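Local coordinates for glucan-binding protein C, GbpC (Streptococcus mutans UA159, PDB 5UQZ) that probably binds glucan and mediates sucrose-dependent and sucrose-independent adherence as a calcium-binding, cell-wall-anchored surface protein, at residues A[201-206]-A[211-216]. Residues are numbered along the deposited sequence; the frame is centred on the assembly and turned at random. Where two conformers were deposited one is given.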
loop_
_atom_site.group_PDB
_atom_site.type_symbol
_atom_site.label_atom_id
_atom_site.label_comp_id
_atom_site.label_asym_id
_atom_site.label_seq_id
_atom_site.Cartn_x
_atom_site.Cartn_y
_atom_site.Cartn_z
ATOM N N ILE A 201 -16.669 -5.859 -1.940
ATOM C CA ILE A 201 -16.150 -7.150 -2.412
ATOM C C ILE A 201 -17.112 -8.250 -2.014
ATOM O O ILE A 201 -17.548 -8.318 -0.856
ATOM C CB ILE A 201 -14.781 -7.412 -1.761
ATOM C CG1 ILE A 201 -13.775 -6.302 -2.095
ATOM C CG2 ILE A 201 -14.259 -8.792 -2.224
ATOM C CD1 ILE A 201 -12.489 -6.370 -1.237
ATOM N N ILE A 202 -17.429 -9.129 -2.968
ATOM C CA ILE A 202 -18.256 -10.297 -2.692
ATOM C C ILE A 202 -17.465 -11.526 -3.151
ATOM O O ILE A 202 -16.957 -11.564 -4.280
ATOM C CB ILE A 202 -19.606 -10.228 -3.437
ATOM C CG1 ILE A 202 -20.432 -9.019 -2.968
ATOM C CG2 ILE A 202 -20.393 -11.510 -3.190
ATOM C CD1 ILE A 202 -21.676 -8.819 -3.758
ATOM N N PHE A 203 -17.345 -12.512 -2.261
ATOM C CA PHE A 203 -16.708 -13.782 -2.585
ATOM C C PHE A 203 -17.789 -14.817 -2.869
ATOM O O PHE A 203 -18.816 -14.838 -2.205
ATOM C CB PHE A 203 -15.854 -14.258 -1.401
ATOM C CG PHE A 203 -14.777 -13.270 -0.994
ATOM C CD1 PHE A 203 -13.615 -13.123 -1.771
ATOM C CD2 PHE A 203 -14.911 -12.494 0.147
ATOM C CE1 PHE A 203 -12.605 -12.263 -1.394
ATOM C CE2 PHE A 203 -13.889 -11.651 0.535
ATOM C CZ PHE A 203 -12.741 -11.522 -0.214
ATOM N N TYR A 204 -17.519 -15.741 -3.799
ATOM C CA TYR A 204 -18.485 -16.775 -4.151
ATOM C C TYR A 204 -17.874 -18.154 -3.913
ATOM O O TYR A 204 -16.670 -18.361 -4.144
ATOM C CB TYR A 204 -18.887 -16.694 -5.657
ATOM C CG TYR A 204 -19.559 -15.408 -6.016
ATOM C CD1 TYR A 204 -18.840 -14.239 -6.232
ATOM C CD2 TYR A 204 -20.944 -15.363 -6.193
ATOM C CE1 TYR A 204 -19.474 -13.058 -6.573
ATOM C CE2 TYR A 204 -21.577 -14.173 -6.575
ATOM C CZ TYR A 204 -20.823 -13.030 -6.753
ATOM O OH TYR A 204 -21.408 -11.848 -7.144
ATOM N N ASP A 205 -18.723 -19.088 -3.454
ATOM C CA ASP A 205 -18.324 -20.459 -3.237
ATOM C C ASP A 205 -18.360 -21.264 -4.544
ATOM O O ASP A 205 -18.652 -20.743 -5.622
ATOM C CB ASP A 205 -19.141 -21.080 -2.112
ATOM C CG ASP A 205 -20.602 -21.298 -2.449
ATOM O OD1 ASP A 205 -21.002 -21.337 -3.637
ATOM O OD2 ASP A 205 -21.420 -21.449 -1.499
ATOM N N GLU A 206 -18.035 -22.557 -4.447
ATOM C CA GLU A 206 -17.899 -23.355 -5.666
ATOM C C GLU A 206 -19.226 -23.606 -6.331
ATOM O O GLU A 206 -19.266 -23.919 -7.527
ATOM C CB GLU A 206 -17.113 -24.643 -5.414
ATOM C CG GLU A 206 -15.585 -24.375 -5.121
ATOM C CD GLU A 206 -14.818 -23.735 -6.316
ATOM O OE1 GLU A 206 -15.046 -24.129 -7.469
ATOM O OE2 GLU A 206 -13.961 -22.859 -6.088
ATOM N N ILE A 211 -20.773 -15.814 -0.382
ATOM C CA ILE A 211 -20.336 -16.345 0.902
ATOM C C ILE A 211 -20.676 -15.347 2.012
ATOM O O ILE A 211 -20.281 -14.169 1.964
ATOM C CB ILE A 211 -18.837 -16.615 0.848
ATOM C CG1 ILE A 211 -18.565 -17.746 -0.104
ATOM C CG2 ILE A 211 -18.340 -16.991 2.267
ATOM C CD1 ILE A 211 -17.063 -18.036 -0.333
ATOM N N ASP A 212 -21.406 -15.839 3.025
ATOM C CA ASP A 212 -21.731 -15.051 4.204
ATOM C C ASP A 212 -20.492 -14.856 5.080
ATOM O O ASP A 212 -19.874 -15.836 5.519
ATOM C CB ASP A 212 -22.820 -15.838 4.954
ATOM C CG ASP A 212 -23.307 -15.148 6.224
ATOM O OD1 ASP A 212 -22.933 -14.013 6.522
ATOM O OD2 ASP A 212 -24.104 -15.805 6.957
ATOM N N LEU A 213 -20.142 -13.597 5.337
ATOM C CA LEU A 213 -18.962 -13.232 6.122
ATOM C C LEU A 213 -19.291 -12.937 7.576
ATOM O O LEU A 213 -18.417 -12.457 8.312
ATOM C CB LEU A 213 -18.209 -12.068 5.457
ATOM C CG LEU A 213 -17.813 -12.313 4.004
ATOM C CD1 LEU A 213 -17.049 -11.093 3.483
ATOM C CD2 LEU A 213 -16.952 -13.590 3.818
ATOM N N SER A 214 -20.513 -13.263 8.027
ATOM C CA SER A 214 -20.868 -12.800 9.368
ATOM C C SER A 214 -20.321 -13.664 10.497
ATOM O O SER A 214 -20.628 -13.347 11.652
ATOM C CB SER A 214 -22.367 -12.552 9.523
ATOM O OG SER A 214 -23.076 -13.753 9.311
ATOM N N GLY A 215 -19.495 -14.666 10.207
ATOM C CA GLY A 215 -18.668 -15.275 11.233
ATOM C C GLY A 215 -17.489 -14.395 11.619
ATOM O O GLY A 215 -16.760 -14.712 12.562
ATOM N N ASN A 216 -17.283 -13.287 10.902
ATOM C CA ASN A 216 -16.256 -12.321 11.270
ATOM C C ASN A 216 -14.856 -12.890 11.167
ATOM O O ASN A 216 -13.944 -12.521 11.924
ATOM C CB ASN A 216 -16.520 -11.655 12.617
ATOM C CG ASN A 216 -17.694 -10.719 12.572
ATOM O OD1 ASN A 216 -18.340 -10.542 11.537
ATOM N ND2 ASN A 216 -18.025 -10.133 13.720
HETATM O O HOH W 1 -18.623 -12.470 0.315
#
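The amide of I211 donates to the carbonyl oxygen of F203, N to O 2.8 Å. The reverse link between these two residues runs through water: one molecule accepts from F203 N at 2.9 Å and donates to I211 O at 2.9 Å. The loop after strand 194-204 thus folds back beside F203, in the antiparallel sheet of the beta-supersandwich where that strand pairs with 151-160; this is structural packing away from the calcium site. I211 lies along the backbone it faces; with CG1 anti to its own carbonyl carbon (chi1 -68°), CG1 comes 3.6 Å from D205 N, and CD1 lies 3.7 Å from Y204 C. The same methyl CD1 approaches F203 CB at 4.1 Å. Farther along, L213 CD1 meets the F203 ring at its edge, 4.2 Å from CD2, while I201 CG2 packs on one ring face. D205 OD1 reaches into the connecting loop and accepts from N209 N. Within 211-216, D212 OD1 is gripped from one face of its carboxylate by S214 OG at 2.8 Å and by S214 N, the latter bond closing an Asx turn. Water completes the polar pairing where the two segments are too far apart for a direct bond, while the aliphatic atoms of I211 and L213 pack on the backbone of 203-205 and the rim of the F203 ring.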